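Local coordinates for protein L-Ala-D/L-Glu epimerase, a muconate lactonizing enzyme (Klebsiella pneumoniae subsp. pneumoniae MGH 78578, PDB 3FCP) that belongs to the enolase superfamily, in the muconate lactonizing enzyme group, and binds a magnesium ion in its barrel domain, at residues I247-T255 and F267-A278. Sequence-based numbering, arbitrary orientation.
With MG (magnesium ion), chain I.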
loop_
_atom_site.group_PDB
_atom_site.type_symbol
_atom_site.label_atom_id
_atom_site.label_comp_id
_atom_site.label_asym_id
_atom_site.label_seq_id
_atom_site.Cartn_x
_atom_site.Cartn_y
_atom_site.Cartn_z
ATOM N N ILE A 247 19.685 -6.181 -11.422
ATOM C CA ILE A 247 20.360 -5.711 -10.216
ATOM C C ILE A 247 20.747 -6.934 -9.374
ATOM O O ILE A 247 19.941 -7.852 -9.184
ATOM C CB ILE A 247 19.443 -4.789 -9.352
ATOM C CG1 ILE A 247 18.971 -3.581 -10.173
ATOM C CG2 ILE A 247 20.195 -4.315 -8.117
ATOM C CD1 ILE A 247 20.095 -2.796 -10.838
ATOM N N LEU A 248 21.978 -6.937 -8.878
ATOM C CA LEU A 248 22.499 -8.023 -8.055
ATOM C C LEU A 248 22.684 -7.503 -6.625
ATOM O O LEU A 248 23.418 -6.542 -6.398
ATOM C CB LEU A 248 23.860 -8.482 -8.598
ATOM C CG LEU A 248 24.367 -9.926 -8.442
ATOM C CD1 LEU A 248 25.843 -9.881 -8.054
ATOM C CD2 LEU A 248 23.554 -10.724 -7.428
ATOM N N ALA A 249 22.015 -8.127 -5.665
ATOM C CA ALA A 249 22.155 -7.710 -4.275
ATOM C C ALA A 249 23.331 -8.450 -3.626
ATOM O O ALA A 249 23.478 -9.660 -3.803
ATOM C CB ALA A 249 20.864 -8.010 -3.513
ATOM N N ASP A 250 24.178 -7.728 -2.898
ATOM C CA ASP A 250 25.300 -8.369 -2.209
ATOM C C ASP A 250 25.179 -8.087 -0.715
ATOM O O ASP A 250 24.527 -8.846 0.002
ATOM C CB ASP A 250 26.664 -7.880 -2.741
ATOM C CG ASP A 250 27.850 -8.614 -2.093
ATOM O OD1 ASP A 250 27.619 -9.578 -1.324
ATOM O OD2 ASP A 250 29.016 -8.233 -2.351
ATOM N N GLU A 251 25.773 -6.988 -0.250
ATOM C CA GLU A 251 25.715 -6.640 1.170
ATOM C C GLU A 251 24.296 -6.540 1.729
ATOM O O GLU A 251 24.096 -6.695 2.935
ATOM C CB GLU A 251 26.453 -5.319 1.444
ATOM C CG GLU A 251 27.980 -5.412 1.501
ATOM C CD GLU A 251 28.617 -5.666 0.145
ATOM O OE1 GLU A 251 27.991 -5.354 -0.891
ATOM O OE2 GLU A 251 29.758 -6.166 0.119
ATOM N N ALA A 252 23.316 -6.281 0.864
ATOM C CA ALA A 252 21.922 -6.167 1.298
ATOM C C ALA A 252 21.317 -7.508 1.715
ATOM O O ALA A 252 20.266 -7.553 2.354
ATOM C CB ALA A 252 21.073 -5.550 0.186
ATOM N N VAL A 253 21.970 -8.604 1.353
ATOM C CA VAL A 253 21.434 -9.915 1.695
ATOM C C VAL A 253 22.529 -10.878 2.127
ATOM O O VAL A 253 23.448 -11.176 1.364
ATOM C CB VAL A 253 20.648 -10.505 0.498
ATOM C CG1 VAL A 253 21.561 -10.613 -0.720
ATOM C CG2 VAL A 253 20.076 -11.862 0.857
ATOM N N ALA A 254 22.429 -11.361 3.363
ATOM C CA ALA A 254 23.414 -12.299 3.892
ATOM C C ALA A 254 22.777 -13.647 4.220
ATOM O O ALA A 254 23.253 -14.704 3.779
ATOM C CB ALA A 254 24.071 -11.715 5.149
ATOM N N THR A 255 21.695 -13.595 4.993
ATOM C CA THR A 255 20.992 -14.791 5.441
ATOM C C THR A 255 19.637 -14.968 4.770
ATOM O O THR A 255 19.139 -14.069 4.093
ATOM C CB THR A 255 20.730 -14.713 6.944
ATOM O OG1 THR A 255 19.774 -13.675 7.182
ATOM C CG2 THR A 255 22.019 -14.377 7.706
ATOM N N PHE A 267 11.950 -6.357 -4.145
ATOM C CA PHE A 267 13.189 -6.421 -4.913
ATOM C C PHE A 267 13.113 -7.484 -6.002
ATOM O O PHE A 267 12.651 -8.598 -5.770
ATOM C CB PHE A 267 14.381 -6.756 -4.009
ATOM C CG PHE A 267 15.669 -6.967 -4.764
ATOM C CD1 PHE A 267 16.429 -5.883 -5.185
ATOM C CD2 PHE A 267 16.101 -8.250 -5.081
ATOM C CE1 PHE A 267 17.609 -6.071 -5.912
ATOM C CE2 PHE A 267 17.275 -8.454 -5.807
ATOM C CZ PHE A 267 18.033 -7.360 -6.225
ATOM N N THR A 268 13.567 -7.137 -7.198
ATOM C CA THR A 268 13.582 -8.092 -8.291
ATOM C C THR A 268 14.968 -8.036 -8.924
ATOM O O THR A 268 15.510 -6.955 -9.169
ATOM C CB THR A 268 12.486 -7.791 -9.346
ATOM O OG1 THR A 268 12.539 -8.787 -10.379
ATOM C CG2 THR A 268 12.676 -6.412 -9.956
ATOM N N GLY A 269 15.540 -9.210 -9.153
ATOM C CA GLY A 269 16.867 -9.314 -9.727
ATOM C C GLY A 269 17.512 -10.598 -9.234
ATOM O O GLY A 269 16.901 -11.664 -9.303
ATOM N N ALA A 270 18.728 -10.501 -8.710
ATOM C CA ALA A 270 19.427 -11.683 -8.222
ATOM C C ALA A 270 20.152 -11.440 -6.907
ATOM O O ALA A 270 20.370 -10.290 -6.506
ATOM C CB ALA A 270 20.423 -12.170 -9.284
ATOM N N TYR A 271 20.507 -12.535 -6.237
ATOM C CA TYR A 271 21.241 -12.477 -4.977
ATOM C C TYR A 271 22.643 -13.069 -5.129
ATOM O O TYR A 271 22.835 -14.116 -5.767
ATOM C CB TYR A 271 20.532 -13.266 -3.864
ATOM C CG TYR A 271 19.242 -12.686 -3.327
ATOM C CD1 TYR A 271 18.884 -11.357 -3.562
ATOM C CD2 TYR A 271 18.401 -13.461 -2.521
ATOM C CE1 TYR A 271 17.732 -10.813 -3.008
ATOM C CE2 TYR A 271 17.245 -12.926 -1.958
ATOM C CZ TYR A 271 16.918 -11.601 -2.206
ATOM O OH TYR A 271 15.777 -11.070 -1.659
ATOM N N ALA A 272 23.622 -12.397 -4.533
ATOM C CA ALA A 272 24.998 -12.881 -4.554
ATOM C C ALA A 272 25.153 -13.800 -3.346
ATOM O O ALA A 272 25.406 -13.333 -2.239
ATOM C CB ALA A 272 25.986 -11.709 -4.450
ATOM N N LEU A 273 24.982 -15.102 -3.553
ATOM C CA LEU A 273 25.127 -16.064 -2.465
ATOM C C LEU A 273 26.602 -16.165 -2.067
ATOM O O LEU A 273 27.481 -16.203 -2.930
ATOM C CB LEU A 273 24.639 -17.451 -2.903
ATOM C CG LEU A 273 23.238 -17.599 -3.498
ATOM C CD1 LEU A 273 23.032 -19.034 -3.982
ATOM C CD2 LEU A 273 22.200 -17.233 -2.449
ATOM N N LYS A 274 26.872 -16.183 -0.764
ATOM C CA LYS A 274 28.240 -16.327 -0.262
ATOM C C LYS A 274 28.172 -17.151 1.016
ATOM O O LYS A 274 27.404 -16.830 1.920
ATOM C CB LYS A 274 28.873 -14.959 0.028
ATOM C CG LYS A 274 29.090 -14.097 -1.224
ATOM C CD LYS A 274 29.850 -12.820 -0.910
ATOM C CE LYS A 274 30.055 -11.974 -2.178
ATOM N NZ LYS A 274 30.834 -10.751 -1.890
ATOM N N ILE A 275 28.971 -18.211 1.104
ATOM C CA ILE A 275 28.910 -19.040 2.301
ATOM C C ILE A 275 29.286 -18.262 3.559
ATOM O O ILE A 275 28.705 -18.495 4.626
ATOM C CB ILE A 275 29.786 -20.329 2.172
ATOM C CG1 ILE A 275 31.273 -19.988 2.093
ATOM C CG2 ILE A 275 29.360 -21.120 0.938
ATOM C CD1 ILE A 275 32.169 -21.244 2.071
ATOM N N ALA A 276 30.221 -17.317 3.428
ATOM C CA ALA A 276 30.666 -16.506 4.567
ATOM C C ALA A 276 29.552 -15.646 5.162
ATOM O O ALA A 276 29.491 -15.453 6.380
ATOM C CB ALA A 276 31.845 -15.610 4.156
ATOM N N LYS A 277 28.684 -15.115 4.304
ATOM C CA LYS A 277 27.580 -14.271 4.752
ATOM C C LYS A 277 26.458 -15.061 5.421
ATOM O O LYS A 277 25.804 -14.559 6.336
ATOM C CB LYS A 277 26.978 -13.481 3.574
ATOM C CG LYS A 277 27.891 -12.414 2.956
ATOM C CD LYS A 277 27.152 -11.519 1.951
ATOM C CE LYS A 277 26.558 -12.304 0.781
ATOM N NZ LYS A 277 25.716 -11.453 -0.127
ATOM N N ALA A 278 26.247 -16.293 4.970
ATOM C CA ALA A 278 25.166 -17.125 5.497
ATOM C C ALA A 278 25.541 -18.065 6.637
ATOM O O ALA A 278 24.673 -18.484 7.406
ATOM C CB ALA A 278 24.551 -17.927 4.369
HETATM MG MG MG I . 30.238 -6.289 -2.073
HETATM O O HOH W 1 16.767 -6.492 -11.456
HETATM O O HOH W 2 29.850 -9.551 0.412
HETATM O O HOH W 3 24.786 -15.451 1.470
HETATM O O HOH W 4 28.961 -5.847 -4.185
HETATM O O HOH W 5 31.910 -6.280 -3.840
HETATM O O HOH W 6 32.218 -7.646 -1.118
#
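Asp250 meets Lys274 and Lys277 just past the C-terminal ends of two adjacent parallel barrel strands, 246-249 and 270-273, which helix 256-264 joins into a beta-alpha-beta unit. Three backbone hydrogen bonds pair the strands between Ile247 and Ala272. On one side of the sheet CD2 of Leu248 lies against CB of Ala270 and Ala272. On the other, Val253 sets CG2 over a face of the Tyr271 ring in a CH-pi contact, 4.2 Å from its centroid, while the Tyr271 hydroxyl hydrogen-bonds to the carbonyl O of Gly259 in the connecting helix. Ile247 CG2 comes to the edge of the Phe267 ring, in its plane.

With CG anti to the backbone N (chi1 -176°), the Asp250 carboxylate lies between the magnesium and Lys277 NZ, with Lys274 NZ beside it. OD2 binds magnesium at 2.3 Å and meets Lys274 NZ at 3.1 Å on its syn side but tilted 24° from the carboxylate plane; OD1 offers its anti lone pair to Lys277 NZ at 2.9 Å. A bend at chi3 (-60°) brings that ammonium back to Val253 O (2.7 Å), Ala272 O (2.8 Å) and Asp250 O. The last is reached from above the carbonyl plane, opposite Val253 N, which closes the Asp250-Val253 type I turn. Lys274, extended beyond CG, also shares a water with OD1. Glu251 OE2 (2.2 Å) and Asn201 join Asp250 on the metal. Four oxygens surround Lys277 NZ, more than its three hydrogens can serve separately, so at least one is shared; this second-shell lysine steadies the metal-binding carboxylate and probably offsets part of its negative charge.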